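Local coordinates for protein putative primosome component (Streptococcus pyogenes serotype M3, PDB 2QGZ) that probably binds ATP through a P-loop domain and helps load the replicative helicase onto DNA, as a putative primosome component related to DnaI, at residues Ala104-Leu114 with Ser177-His188; Leu237-Met245 with Arg280-Leu288. All coordinates share one frame; numbering follows the deposited sequence.

Contact 1: Ala104-Leu114 with Ser177-His188; sequences AISERIQLVSL and SEKKGVSTTLLH
Strand 109-112 runs parallel to strand 184-188, their axes 4.6 Å apart at the closest, and the pairing is drawn tight by backbone bonds that pass alternately from one strand to the other: Gln110 N to Thr184 O, Leu186 N to Gln110 O, Val112 N to Leu186 O, and His188 N to Val112 O at 3.1 Å. Ile109, Leu111 and Leu186 share one face of the sheet. Leu186 CD1 touches two methyl carbons of the other strand, Ile109 CG2 and Leu111 CD2, each at 3.5 Å, while Leu114 CD1 closes on Leu186 CB at 3.7 Å; branched aliphatic chains suit this greasy face. The opposite face carries Val112 alongside Leu187, their CB atoms 4.1 Å apart. Ahead of the strands, polar groups take over. Ser177 OG, swung away from its own backbone N (chi1 170°), reaches Ile105 O on a lone pair in the carbonyl plane, at a short 2.5 Å. The same hydroxyl accepts from Arg108 NH1 at 3.0 Å, lying close to the guanidinium plane, and Gly181 CA rests over one face of that group. Serine fits because one small hydroxyl can give and take at once. At the far end, His188 ND1 is bonded to Ser191 OG, at the start of helix 189-197. Strand 184-188 is bonded on its other side to strand 217-221; the chemistry therefore implies that backbone bonds and aliphatic packing attach the edge strand 109-112, with the Ser177 hydroxyl tying helical turn 104-107 and Arg108 to the end of helix 165-179.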
loop_
_atom_site.group_PDB
_atom_site.type_symbol
_atom_site.label_atom_id
_atom_site.label_comp_id
_atom_site.label_asym_id
_atom_site.label_seq_id
_atom_site.Cartn_x
_atom_site.Cartn_y
_atom_site.Cartn_z
ATOM N N ALA A 104 11.127 10.056 -15.510
ATOM C CA ALA A 104 11.015 8.640 -15.810
ATOM C C ALA A 104 10.703 7.826 -14.557
ATOM O O ALA A 104 9.909 6.890 -14.608
ATOM C CB ALA A 104 12.304 8.136 -16.455
ATOM N N ILE A 105 11.326 8.175 -13.434
ATOM C CA ILE A 105 11.086 7.443 -12.192
ATOM C C ILE A 105 9.660 7.689 -11.717
ATOM O O ILE A 105 9.023 6.821 -11.123
ATOM C CB ILE A 105 12.078 7.860 -11.073
ATOM C CG1 ILE A 105 11.919 9.343 -10.752
ATOM C CG2 ILE A 105 13.513 7.570 -11.510
ATOM C CD1 ILE A 105 12.932 9.857 -9.730
ATOM N N SER A 106 9.157 8.879 -12.009
ATOM C CA SER A 106 7.813 9.255 -11.619
ATOM C C SER A 106 6.751 8.470 -12.386
ATOM O O SER A 106 5.709 8.130 -11.829
ATOM C CB SER A 106 7.616 10.751 -11.847
ATOM O OG SER A 106 6.333 11.158 -11.425
ATOM N N GLU A 107 7.015 8.174 -13.656
ATOM C CA GLU A 107 6.057 7.443 -14.485
ATOM C C GLU A 107 5.936 5.946 -14.170
ATOM O O GLU A 107 4.968 5.305 -14.587
ATOM C CB GLU A 107 6.392 7.619 -15.969
ATOM C CG GLU A 107 7.673 6.934 -16.414
ATOM C CD GLU A 107 7.837 6.927 -17.926
ATOM O OE1 GLU A 107 6.989 6.305 -18.606
ATOM O OE2 GLU A 107 8.806 7.543 -18.432
ATOM N N ARG A 108 6.911 5.389 -13.452
ATOM C CA ARG A 108 6.861 3.974 -13.083
ATOM C C ARG A 108 5.853 3.752 -11.950
ATOM O O ARG A 108 5.568 2.609 -11.578
ATOM C CB ARG A 108 8.223 3.475 -12.593
ATOM C CG ARG A 108 9.364 3.593 -13.565
ATOM C CD ARG A 108 10.477 2.643 -13.153
ATOM N NE ARG A 108 11.654 2.752 -14.011
ATOM C CZ ARG A 108 12.535 3.748 -13.961
ATOM N NH1 ARG A 108 12.386 4.739 -13.086
ATOM N NH2 ARG A 108 13.565 3.754 -14.794
ATOM N N ILE A 109 5.336 4.847 -11.399
ATOM C CA ILE A 109 4.380 4.788 -10.298
ATOM C C ILE A 109 2.940 4.930 -10.773
ATOM O O ILE A 109 2.456 6.040 -11.003
ATOM C CB ILE A 109 4.669 5.900 -9.263
ATOM C CG1 ILE A 109 6.079 5.733 -8.703
ATOM C CG2 ILE A 109 3.659 5.851 -8.142
ATOM C CD1 ILE A 109 6.483 6.838 -7.756
ATOM N N GLN A 110 2.251 3.802 -10.911
ATOM C CA GLN A 110 0.864 3.813 -11.357
ATOM C C GLN A 110 -0.084 4.215 -10.231
ATOM O O GLN A 110 0.055 3.765 -9.093
ATOM C CB GLN A 110 0.476 2.435 -11.902
ATOM C CG GLN A 110 1.065 2.104 -13.274
ATOM C CD GLN A 110 2.589 2.062 -13.278
ATOM O OE1 GLN A 110 3.246 2.852 -13.970
ATOM N NE2 GLN A 110 3.162 1.138 -12.507
ATOM N N LEU A 111 -1.044 5.075 -10.555
ATOM C CA LEU A 111 -2.022 5.537 -9.581
ATOM C C LEU A 111 -3.410 5.080 -9.992
ATOM O O LEU A 111 -3.725 5.005 -11.178
ATOM C CB LEU A 111 -2.028 7.059 -9.492
ATOM C CG LEU A 111 -0.757 7.827 -9.137
ATOM C CD1 LEU A 111 -1.075 9.311 -9.174
ATOM C CD2 LEU A 111 -0.255 7.423 -7.762
ATOM N N VAL A 112 -4.238 4.770 -9.003
ATOM C CA VAL A 112 -5.601 4.341 -9.244
ATOM C C VAL A 112 -6.490 5.074 -8.257
ATOM O O VAL A 112 -6.527 4.743 -7.069
ATOM C CB VAL A 112 -5.773 2.815 -9.048
ATOM C CG1 VAL A 112 -7.255 2.441 -9.136
ATOM C CG2 VAL A 112 -4.979 2.057 -10.112
ATOM N N SER A 113 -7.182 6.093 -8.759
ATOM C CA SER A 113 -8.090 6.901 -7.959
ATOM C C SER A 113 -7.389 7.670 -6.842
ATOM O O SER A 113 -7.864 7.716 -5.711
ATOM C CB SER A 113 -9.192 6.015 -7.380
ATOM O OG SER A 113 -9.801 5.259 -8.412
ATOM N N LEU A 114 -6.257 8.277 -7.181
ATOM C CA LEU A 114 -5.478 9.073 -6.240
ATOM C C LEU A 114 -4.932 10.296 -6.981
ATOM O O LEU A 114 -4.542 10.205 -8.148
ATOM C CB LEU A 114 -4.319 8.246 -5.668
ATOM C CG LEU A 114 -4.649 7.123 -4.669
ATOM C CD1 LEU A 114 -3.410 6.287 -4.391
ATOM C CD2 LEU A 114 -5.178 7.717 -3.375
ATOM N N SER A 177 11.468 3.290 -7.450
ATOM C CA SER A 177 11.569 3.579 -8.864
ATOM C C SER A 177 12.896 4.255 -9.189
ATOM O O SER A 177 13.464 4.019 -10.249
ATOM C CB SER A 177 10.424 4.482 -9.304
ATOM O OG SER A 177 10.656 4.944 -10.620
ATOM N N GLU A 178 13.393 5.088 -8.281
ATOM C CA GLU A 178 14.650 5.790 -8.518
ATOM C C GLU A 178 15.890 4.926 -8.320
ATOM O O GLU A 178 16.778 4.915 -9.168
ATOM C CB GLU A 178 14.763 7.030 -7.624
ATOM C CG GLU A 178 16.075 7.787 -7.815
ATOM C CD GLU A 178 16.134 9.108 -7.066
ATOM O OE1 GLU A 178 17.124 9.850 -7.256
ATOM O OE2 GLU A 178 15.201 9.406 -6.289
ATOM N N LYS A 179 15.962 4.211 -7.207
ATOM C CA LYS A 179 17.122 3.370 -6.942
ATOM C C LYS A 179 17.074 2.102 -7.768
ATOM O O LYS A 179 17.999 1.808 -8.519
ATOM C CB LYS A 179 17.207 3.050 -5.450
ATOM C CG LYS A 179 17.535 4.283 -4.625
ATOM C CD LYS A 179 18.845 4.883 -5.110
ATOM C CE LYS A 179 19.094 6.250 -4.520
ATOM N NZ LYS A 179 20.451 6.754 -4.893
ATOM N N LYS A 180 15.997 1.346 -7.617
ATOM C CA LYS A 180 15.808 0.135 -8.389
ATOM C C LYS A 180 14.970 0.634 -9.563
ATOM O O LYS A 180 14.697 1.833 -9.646
ATOM C CB LYS A 180 15.040 -0.888 -7.565
ATOM C CG LYS A 180 15.680 -1.196 -6.211
ATOM C CD LYS A 180 17.100 -1.675 -6.379
ATOM C CE LYS A 180 17.535 -2.549 -5.212
ATOM N NZ LYS A 180 17.445 -1.855 -3.908
ATOM N N GLY A 181 14.566 -0.241 -10.472
ATOM C CA GLY A 181 13.762 0.243 -11.584
ATOM C C GLY A 181 12.338 -0.276 -11.516
ATOM O O GLY A 181 11.626 -0.312 -12.517
ATOM N N VAL A 182 11.925 -0.649 -10.311
ATOM C CA VAL A 182 10.613 -1.226 -10.061
ATOM C C VAL A 182 9.408 -0.298 -10.111
ATOM O O VAL A 182 9.456 0.847 -9.665
ATOM C CB VAL A 182 10.621 -1.960 -8.703
ATOM C CG1 VAL A 182 11.133 -1.032 -7.622
ATOM C CG2 VAL A 182 9.226 -2.464 -8.368
ATOM N N SER A 183 8.321 -0.826 -10.666
ATOM C CA SER A 183 7.059 -0.108 -10.785
ATOM C C SER A 183 6.236 -0.419 -9.542
ATOM O O SER A 183 6.316 -1.510 -8.991
ATOM C CB SER A 183 6.283 -0.576 -12.024
ATOM O OG SER A 183 7.014 -0.353 -13.219
ATOM N N THR A 184 5.447 0.545 -9.103
ATOM C CA THR A 184 4.608 0.364 -7.934
ATOM C C THR A 184 3.249 0.914 -8.298
ATOM O O THR A 184 3.147 1.820 -9.124
ATOM C CB THR A 184 5.146 1.156 -6.709
ATOM O OG1 THR A 184 6.411 0.624 -6.296
ATOM C CG2 THR A 184 4.176 1.060 -5.540
ATOM N N THR A 185 2.204 0.355 -7.700
ATOM C CA THR A 185 0.861 0.842 -7.941
ATOM C C THR A 185 0.280 1.270 -6.609
ATOM O O THR A 185 0.269 0.500 -5.645
ATOM C CB THR A 185 -0.055 -0.229 -8.551
ATOM O OG1 THR A 185 0.406 -0.555 -9.866
ATOM C CG2 THR A 185 -1.488 0.287 -8.646
ATOM N N LEU A 186 -0.173 2.518 -6.559
ATOM C CA LEU A 186 -0.789 3.078 -5.365
ATOM C C LEU A 186 -2.271 3.103 -5.707
ATOM O O LEU A 186 -2.684 3.737 -6.668
ATOM C CB LEU A 186 -0.264 4.491 -5.125
ATOM C CG LEU A 186 1.257 4.581 -4.976
ATOM C CD1 LEU A 186 1.727 6.007 -5.204
ATOM C CD2 LEU A 186 1.642 4.109 -3.598
ATOM N N LEU A 187 -3.069 2.412 -4.913
ATOM C CA LEU A 187 -4.489 2.312 -5.183
ATOM C C LEU A 187 -5.373 2.700 -4.003
ATOM O O LEU A 187 -5.166 2.237 -2.886
ATOM C CB LEU A 187 -4.773 0.875 -5.625
ATOM C CG LEU A 187 -6.184 0.321 -5.763
ATOM C CD1 LEU A 187 -6.161 -0.829 -6.757
ATOM C CD2 LEU A 187 -6.705 -0.142 -4.402
ATOM N N HIS A 188 -6.355 3.560 -4.250
ATOM C CA HIS A 188 -7.270 3.968 -3.191
ATOM C C HIS A 188 -8.373 2.912 -3.171
ATOM O O HIS A 188 -9.297 2.960 -3.981
ATOM C CB HIS A 188 -7.861 5.347 -3.488
ATOM C CG HIS A 188 -8.662 5.911 -2.357
ATOM N ND1 HIS A 188 -10.007 6.195 -2.464
ATOM C CD2 HIS A 188 -8.308 6.232 -1.088
ATOM C CE1 HIS A 188 -10.446 6.668 -1.309
ATOM N NE2 HIS A 188 -9.435 6.699 -0.459
#

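Contact 2: Leu237-Met245 with Arg280-Leu288; sequences LQVILQYRM and RVMERVRYL
Arg284 reaches across to helix 237-245 and grips Gln238 OE1 side-on with two nitrogens, NE at 2.7 Å and NH2 at 3.0 Å. The oxygen lies in the guanidinium plane; NE stands above the amide's carbonyl plane, whereas NH2 approaches within it. The remaining terminal nitrogen, NH1, makes a weak bond to Met245 SD at 3.3 Å, so both ends of the flat group are engaged. Gln242 CB sits over one guanidinium face, and the extended arginine chain carries the charge past Leu241 to this glutamine-lined place. Arg280 stacks its own guanidinium on the Gln238 amide, the planes 8° apart, without a hydrogen bond; the two nearby charges would probably polarise Gln238 OE1. Met245 CE lies over the Tyr287 ring, 3.7 Å from its centroid, a CH-pi contact, and SD stands obliquely farther off, completing a Met-aromatic contact. A water bridges Tyr287 OH and Met245 O, and so satisfies polar atoms on both helices. Toward the protein interior the contact is aliphatic, with Leu241 a knob among Val281, Arg284, Val285 and Leu288, and its CG 3.7 Å from Leu288 CD1. Arg284 is the answering knob, among Gln238, Leu241, Gln242 and Met245. The helices thus meet at 37° by reciprocal knobs into holes; helix 237-247 packs on strand 217-221, and helix 281-288 runs directly into strand 289-293, within a P-loop NTPase-type alpha/beta domain.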
loop_
_atom_site.group_PDB
_atom_site.type_symbol
_atom_site.label_atom_id
_atom_site.label_comp_id
_atom_site.label_asym_id
_atom_site.label_seq_id
_atom_site.Cartn_x
_atom_site.Cartn_y
_atom_site.Cartn_z
ATOM N N LEU A 237 -10.843 -8.594 -3.421
ATOM C CA LEU A 237 -9.697 -8.386 -2.548
ATOM C C LEU A 237 -9.104 -9.734 -2.153
ATOM O O LEU A 237 -7.892 -9.934 -2.197
ATOM C CB LEU A 237 -10.128 -7.622 -1.295
ATOM C CG LEU A 237 -9.114 -6.826 -0.465
ATOM C CD1 LEU A 237 -9.082 -7.380 0.943
ATOM C CD2 LEU A 237 -7.736 -6.865 -1.105
ATOM N N GLN A 238 -9.979 -10.664 -1.783
ATOM C CA GLN A 238 -9.565 -11.994 -1.359
ATOM C C GLN A 238 -8.749 -12.697 -2.442
ATOM O O GLN A 238 -7.723 -13.307 -2.154
ATOM C CB GLN A 238 -10.804 -12.820 -0.995
ATOM C CG GLN A 238 -10.541 -13.993 -0.059
ATOM C CD GLN A 238 -9.871 -15.162 -0.746
ATOM O OE1 GLN A 238 -9.021 -15.840 -0.163
ATOM N NE2 GLN A 238 -10.256 -15.412 -1.993
ATOM N N VAL A 239 -9.188 -12.595 -3.690
ATOM C CA VAL A 239 -8.478 -13.255 -4.777
ATOM C C VAL A 239 -7.162 -12.558 -5.106
ATOM O O VAL A 239 -6.155 -13.217 -5.354
ATOM C CB VAL A 239 -9.348 -13.335 -6.050
ATOM C CG1 VAL A 239 -8.655 -14.196 -7.116
ATOM C CG2 VAL A 239 -10.693 -13.938 -5.703
ATOM N N ILE A 240 -7.175 -11.227 -5.111
ATOM C CA ILE A 240 -5.965 -10.476 -5.393
ATOM C C ILE A 240 -4.926 -10.814 -4.333
ATOM O O ILE A 240 -3.779 -11.097 -4.653
ATOM C CB ILE A 240 -6.224 -8.943 -5.384
ATOM C CG1 ILE A 240 -6.953 -8.529 -6.666
ATOM C CG2 ILE A 240 -4.904 -8.176 -5.253
ATOM C CD1 ILE A 240 -7.347 -7.065 -6.681
ATOM N N LEU A 241 -5.326 -10.791 -3.070
ATOM C CA LEU A 241 -4.389 -11.093 -2.001
ATOM C C LEU A 241 -3.897 -12.533 -2.121
ATOM O O LEU A 241 -2.690 -12.799 -2.030
ATOM C CB LEU A 241 -5.044 -10.835 -0.639
ATOM C CG LEU A 241 -4.712 -9.510 0.083
ATOM C CD1 LEU A 241 -4.383 -8.394 -0.897
ATOM C CD2 LEU A 241 -5.881 -9.119 0.985
ATOM N N GLN A 242 -4.823 -13.459 -2.352
ATOM C CA GLN A 242 -4.480 -14.874 -2.496
ATOM C C GLN A 242 -3.417 -15.051 -3.574
ATOM O O GLN A 242 -2.414 -15.724 -3.370
ATOM C CB GLN A 242 -5.721 -15.668 -2.884
ATOM C CG GLN A 242 -5.467 -17.117 -3.142
ATOM C CD GLN A 242 -6.747 -17.863 -3.459
ATOM O OE1 GLN A 242 -6.875 -19.049 -3.169
ATOM N NE2 GLN A 242 -7.694 -17.172 -4.071
ATOM N N TYR A 243 -3.639 -14.434 -4.724
ATOM C CA TYR A 243 -2.698 -14.522 -5.822
ATOM C C TYR A 243 -1.337 -13.912 -5.487
ATOM O O TYR A 243 -0.303 -14.441 -5.904
ATOM C CB TYR A 243 -3.286 -13.839 -7.052
ATOM C CG TYR A 243 -2.308 -13.659 -8.182
ATOM C CD1 TYR A 243 -1.544 -12.498 -8.287
ATOM C CD2 TYR A 243 -2.155 -14.644 -9.159
ATOM C CE1 TYR A 243 -0.649 -12.316 -9.341
ATOM C CE2 TYR A 243 -1.269 -14.478 -10.224
ATOM C CZ TYR A 243 -0.516 -13.312 -10.308
ATOM O OH TYR A 243 0.376 -13.146 -11.343
ATOM N N ARG A 244 -1.323 -12.804 -4.746
ATOM C CA ARG A 244 -0.052 -12.188 -4.404
ATOM C C ARG A 244 0.676 -13.020 -3.349
ATOM O O ARG A 244 1.907 -13.018 -3.295
ATOM C CB ARG A 244 -0.252 -10.723 -3.970
ATOM C CG ARG A 244 -0.685 -9.819 -5.133
ATOM C CD ARG A 244 -0.849 -8.342 -4.732
ATOM N NE ARG A 244 0.435 -7.669 -4.570
ATOM C CZ ARG A 244 1.222 -7.284 -5.572
ATOM N NH1 ARG A 244 0.864 -7.494 -6.829
ATOM N NH2 ARG A 244 2.381 -6.698 -5.318
ATOM N N MET A 245 -0.073 -13.756 -2.532
ATOM C CA MET A 245 0.560 -14.623 -1.535
ATOM C C MET A 245 1.331 -15.723 -2.272
ATOM O O MET A 245 2.515 -15.944 -2.018
ATOM C CB MET A 245 -0.484 -15.263 -0.602
ATOM C CG MET A 245 -0.675 -14.523 0.727
ATOM S SD MET A 245 -1.968 -15.188 1.817
ATOM C CE MET A 245 -1.138 -16.644 2.421
ATOM N N ARG A 280 -10.882 -15.131 6.255
ATOM C CA ARG A 280 -9.588 -15.597 5.781
ATOM C C ARG A 280 -8.904 -14.487 4.981
ATOM O O ARG A 280 -7.708 -14.553 4.703
ATOM C CB ARG A 280 -9.726 -16.875 4.937
ATOM C CG ARG A 280 -10.478 -16.737 3.621
ATOM C CD ARG A 280 -10.169 -17.939 2.735
ATOM N NE ARG A 280 -10.884 -17.915 1.463
ATOM C CZ ARG A 280 -10.575 -18.686 0.423
ATOM N NH1 ARG A 280 -9.562 -19.540 0.502
ATOM N NH2 ARG A 280 -11.275 -18.601 -0.699
ATOM N N VAL A 281 -9.672 -13.466 4.620
ATOM C CA VAL A 281 -9.123 -12.330 3.893
ATOM C C VAL A 281 -8.225 -11.577 4.863
ATOM O O VAL A 281 -7.205 -11.013 4.476
ATOM C CB VAL A 281 -10.231 -11.376 3.402
ATOM C CG1 VAL A 281 -11.030 -10.865 4.578
ATOM C CG2 VAL A 281 -9.618 -10.218 2.646
ATOM N N MET A 282 -8.609 -11.598 6.135
ATOM C CA MET A 282 -7.858 -10.927 7.185
ATOM C C MET A 282 -6.573 -11.699 7.505
ATOM O O MET A 282 -5.574 -11.113 7.922
ATOM C CB MET A 282 -8.733 -10.794 8.438
ATOM C CG MET A 282 -8.317 -9.690 9.392
ATOM S SD MET A 282 -8.278 -8.054 8.606
ATOM C CE MET A 282 -6.526 -7.695 8.731
ATOM N N GLU A 283 -6.596 -13.014 7.306
ATOM C CA GLU A 283 -5.413 -13.838 7.565
ATOM C C GLU A 283 -4.377 -13.612 6.461
ATOM O O GLU A 283 -3.183 -13.806 6.670
ATOM C CB GLU A 283 -5.799 -15.323 7.635
ATOM N N ARG A 284 -4.842 -13.204 5.284
ATOM C CA ARG A 284 -3.939 -12.942 4.175
ATOM C C ARG A 284 -3.245 -11.597 4.391
ATOM O O ARG A 284 -2.071 -11.429 4.049
ATOM C CB ARG A 284 -4.700 -12.939 2.847
ATOM C CG ARG A 284 -5.295 -14.289 2.464
ATOM C CD ARG A 284 -5.701 -14.293 1.004
ATOM N NE ARG A 284 -6.427 -15.502 0.619
ATOM C CZ ARG A 284 -5.882 -16.707 0.470
ATOM N NH1 ARG A 284 -4.584 -16.896 0.672
ATOM N NH2 ARG A 284 -6.644 -17.723 0.100
ATOM N N VAL A 285 -3.973 -10.640 4.964
ATOM C CA VAL A 285 -3.396 -9.336 5.248
ATOM C C VAL A 285 -2.267 -9.519 6.266
ATOM O O VAL A 285 -1.161 -9.012 6.070
ATOM C CB VAL A 285 -4.442 -8.362 5.831
ATOM C CG1 VAL A 285 -3.794 -7.023 6.124
ATOM C CG2 VAL A 285 -5.582 -8.175 4.853
ATOM N N ARG A 286 -2.548 -10.258 7.342
ATOM C CA ARG A 286 -1.553 -10.493 8.383
ATOM C C ARG A 286 -0.367 -11.273 7.858
ATOM O O ARG A 286 0.733 -11.185 8.393
ATOM C CB ARG A 286 -2.149 -11.271 9.560
ATOM C CG ARG A 286 -3.221 -10.548 10.353
ATOM C CD ARG A 286 -3.548 -11.333 11.618
ATOM N NE ARG A 286 -4.546 -10.661 12.450
ATOM C CZ ARG A 286 -5.861 -10.704 12.237
ATOM N NH1 ARG A 286 -6.356 -11.397 11.215
ATOM N NH2 ARG A 286 -6.684 -10.039 13.041
ATOM N N TYR A 287 -0.581 -12.057 6.815
ATOM C CA TYR A 287 0.516 -12.839 6.272
ATOM C C TYR A 287 1.400 -11.986 5.353
ATOM O O TYR A 287 2.622 -12.131 5.351
ATOM C CB TYR A 287 -0.038 -14.068 5.536
ATOM C CG TYR A 287 1.005 -14.866 4.795
ATOM C CD1 TYR A 287 1.376 -14.527 3.496
ATOM C CD2 TYR A 287 1.657 -15.930 5.406
ATOM C CE1 TYR A 287 2.373 -15.223 2.825
ATOM C CE2 TYR A 287 2.661 -16.636 4.745
ATOM C CZ TYR A 287 3.016 -16.274 3.457
ATOM O OH TYR A 287 4.038 -16.936 2.809
ATOM N N LEU A 288 0.780 -11.082 4.600
ATOM C CA LEU A 288 1.504 -10.220 3.667
ATOM C C LEU A 288 2.185 -8.993 4.273
ATOM O O LEU A 288 3.185 -8.515 3.732
ATOM C CB LEU A 288 0.561 -9.747 2.562
ATOM C CG LEU A 288 0.044 -10.810 1.602
ATOM C CD1 LEU A 288 -1.231 -10.336 0.939
ATOM C CD2 LEU A 288 1.119 -11.112 0.582
HETATM O O HOH W 1 4.698 -15.589 0.427
#

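Overall arrangement
From the N terminus, strand 109-112 enters at one edge of the six-stranded parallel sheet, and contact 1 closes when the chain, having passed through helix 131-146, strand 154-158 and helix 165-179, returns as strand 184-188. The chain then builds strand 217-221 before helix 237-247 opens contact 2, which closes after strand 251-255 and helix 259-263, when helix 281-288 arrives just ahead of the other edge strand, 289-293. The two loops follow in series, neither nested nor crossed, with centres about 22 Å apart. Contact 1 joins edge strand 109-112 to 184-188 and helix 104-107 to helix 165-179; contact 2 ties helix 237-247 to the helix leading into strand 289-293.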